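Local atomic coordinates of HEPN domain-containing protein (Sulfolobus tokodaii, PDB entry 1WOL), a protein that is of unknown function but belongs to the HEPN domain family, helical proteins whose relatives often act on or bind nucleic acids or nucleotides. Residues A[91-94]-A[95-98]. Residues are numbered along the deposited sequence; the frame is centred on the assembly and turned at random.
Sequences EGAP and YEYY
The side chain of E96 returns over A93 because its CG lies beside its own backbone N (chi1 -65°) and the chain then runs extended, which leaves OE2 3.7 Å from A93 CB. Y95 takes the less common first torsion, with CG between N and the carbonyl carbon (chi1 71°), and its ring reaches the same methyl from another direction: CE2 stands 3.8 Å from A93 CB, in an oblique approach. One face of that ring also receives E96 CG, offset toward the rim, so the alanine methyl, the tyrosine ring and the glutamate chain are mutually packed. A water completes the link between E96 and A93, accepting from A93 N and donating to E96 OE2 at 2.7 Å; the NH of A93, just ahead of the 3-10 residues, is thereby tied to the carboxylate by a bridge rather than directly.

Two i to i+3 backbone bonds define the 3-10 turn. E96 N donates to A93 O at 3.1 Å, and Y97 N donates to P94 O at 2.9 Å with an N-H...O angle of 164°. Both donors sit above the plane of the carbonyl they meet. The edges of two further rings border these acceptors: Y97 CD1 is 3.5 Å from A93 O, and Y98 CD1 approaches P94 O at 3.3 Å in the plane of its ring. Such distances are evidence of close packing, not of conventional hydrogen bonds.

The turn lies at the surface, in the long loop between helix 67-77 and helix 100-120. Y98 joins it to the helical body, touching Y27, E28 and C31 of helix 27-48 and meeting Y90 edge-to-face, while Y95 also rests on E28.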
ATOM      1  N   GLU A  91       4.537 -14.571 -14.972  1.00 15.16           N
ATOM      2  CA  GLU A  91       4.856 -14.686 -16.423  1.00 16.25           C
ATOM      3  C   GLU A  91       3.562 -14.350 -17.184  1.00 15.93           C
ATOM      4  O   GLU A  91       2.461 -14.489 -16.775  1.00 16.29           O
ATOM      5  CB  GLU A  91       5.138 -16.173 -16.764  1.00 15.06           C
ATOM      6  CG  GLU A  91       6.520 -16.624 -16.108  1.00 14.62           C
ATOM      7  CD  GLU A  91       7.753 -15.956 -16.562  1.00 16.91           C
ATOM      8  OE1 GLU A  91       7.748 -15.524 -17.718  1.00 17.25           O
ATOM      9  OE2 GLU A  91       8.732 -15.886 -15.785  1.00 16.51           O
ATOM     10  N   GLY A  92       3.800 -13.839 -18.447  1.00 17.93           N
ATOM     11  CA  GLY A  92       2.700 -13.543 -19.324  1.00 18.91           C
ATOM     12  C   GLY A  92       2.043 -12.211 -18.959  1.00 14.62           C
ATOM     13  O   GLY A  92       2.756 -11.314 -18.551  1.00 18.51           O
ATOM     14  N   ALA A  93       0.725 -12.223 -19.112  1.00 17.90           N
ATOM     15  CA  ALA A  93      -0.128 -10.956 -18.767  1.00 17.42           C
ATOM     16  C   ALA A  93      -0.474 -11.163 -17.276  1.00 15.96           C
ATOM     17  O   ALA A  93      -1.362 -11.931 -16.983  1.00 14.97           O
ATOM     18  CB  ALA A  93      -1.384 -10.967 -19.611  1.00 19.26           C
ATOM     19  N   PRO A  94       0.119 -10.336 -16.431  1.00 19.04           N
ATOM     20  CA  PRO A  94      -0.072 -10.571 -14.981  1.00 19.01           C
ATOM     21  C   PRO A  94      -1.480 -10.630 -14.492  1.00 18.15           C
ATOM     22  O   PRO A  94      -1.851 -11.409 -13.609  1.00 16.73           O
ATOM     23  CB  PRO A  94       0.745  -9.421 -14.301  1.00 21.35           C
ATOM     24  CG  PRO A  94       1.917  -9.220 -15.299  1.00 19.51           C
ATOM     25  CD  PRO A  94       1.149  -9.330 -16.672  1.00 19.32           C
ATOM     26  N   TYR A  95      -2.363  -9.794 -15.054  1.00 16.26           N
ATOM     27  CA  TYR A  95      -3.693  -9.692 -14.463  1.00 15.62           C
ATOM     28  C   TYR A  95      -4.467 -10.999 -14.497  1.00 16.81           C
ATOM     29  O   TYR A  95      -5.370 -11.258 -13.723  1.00 17.62           O
ATOM     30  CB  TYR A  95      -4.552  -8.590 -15.214  1.00 15.73           C
ATOM     31  CG  TYR A  95      -4.979  -8.965 -16.616  1.00 13.49           C
ATOM     32  CD1 TYR A  95      -6.167  -9.660 -16.819  1.00 15.85           C
ATOM     33  CD2 TYR A  95      -4.176  -8.640 -17.733  1.00 16.00           C
ATOM     34  CE1 TYR A  95      -6.657 -10.101 -18.085  1.00 16.87           C
ATOM     35  CE2 TYR A  95      -4.660  -9.059 -19.073  1.00 17.96           C
ATOM     36  CZ  TYR A  95      -5.860  -9.758 -19.175  1.00 17.10           C
ATOM     37  OH  TYR A  95      -6.365 -10.226 -20.407  1.00 20.76           O
ATOM     38  N   GLU A  96      -4.087 -11.856 -15.479  1.00 16.36           N
ATOM     39  CA  GLU A  96      -4.817 -13.066 -15.605  1.00 17.29           C
ATOM     40  C   GLU A  96      -4.600 -14.043 -14.421  1.00 17.02           C
ATOM     41  O   GLU A  96      -5.394 -14.970 -14.278  1.00 20.51           O
ATOM     42  CB  GLU A  96      -4.352 -13.832 -16.903  1.00 18.82           C
ATOM     43  CG  GLU A  96      -4.702 -13.037 -18.162  1.00 23.08           C
ATOM     44  CD  GLU A  96      -4.572 -13.870 -19.407  1.00 26.87           C
ATOM     45  OE1 GLU A  96      -5.587 -14.336 -19.969  1.00 31.47           O
ATOM     46  OE2 GLU A  96      -3.474 -14.036 -19.856  1.00 27.00           O
ATOM     47  N   TYR A  97      -3.601 -13.744 -13.615  1.00 16.53           N
ATOM     48  CA  TYR A  97      -3.196 -14.638 -12.594  1.00 17.42           C
ATOM     49  C   TYR A  97      -3.443 -14.150 -11.187  1.00 17.73           C
ATOM     50  O   TYR A  97      -3.024 -14.798 -10.207  1.00 20.20           O
ATOM     51  CB  TYR A  97      -1.717 -14.980 -12.826  1.00 17.33           C
ATOM     52  CG  TYR A  97      -1.536 -15.657 -14.163  1.00 15.19           C
ATOM     53  CD1 TYR A  97      -1.151 -14.942 -15.289  1.00 17.72           C
ATOM     54  CD2 TYR A  97      -1.803 -17.012 -14.268  1.00 15.56           C
ATOM     55  CE1 TYR A  97      -1.017 -15.596 -16.553  1.00 19.44           C
ATOM     56  CE2 TYR A  97      -1.678 -17.688 -15.510  1.00 17.72           C
ATOM     57  CZ  TYR A  97      -1.281 -16.962 -16.607  1.00 17.35           C
ATOM     58  OH  TYR A  97      -1.103 -17.631 -17.857  1.00 20.37           O
ATOM     59  N   TYR A  98      -4.119 -13.010 -11.061  1.00 15.32           N
ATOM     60  CA  TYR A  98      -4.526 -12.561  -9.732  1.00 15.51           C
ATOM     61  C   TYR A  98      -5.908 -13.072  -9.391  1.00 16.39           C
ATOM     62  O   TYR A  98      -6.725 -13.375 -10.286  1.00 18.64           O
ATOM     63  CB  TYR A  98      -4.572 -11.016  -9.690  1.00 14.83           C
ATOM     64  CG  TYR A  98      -3.275 -10.371  -9.488  1.00 14.97           C
ATOM     65  CD1 TYR A  98      -2.324 -10.318 -10.507  1.00 17.24           C
ATOM     66  CD2 TYR A  98      -2.969  -9.796  -8.269  1.00 16.57           C
ATOM     67  CE1 TYR A  98      -1.095  -9.678 -10.305  1.00 19.42           C
ATOM     68  CE2 TYR A  98      -1.744  -9.186  -8.101  1.00 18.83           C
ATOM     69  CZ  TYR A  98      -0.834  -9.139  -9.113  1.00 20.41           C
ATOM     70  OH  TYR A  98       0.322  -8.472  -8.933  1.00 27.75           O
TER
HETATM   71  O   HOH W   1      -0.780 -14.291 -20.145  1.00 22.80           O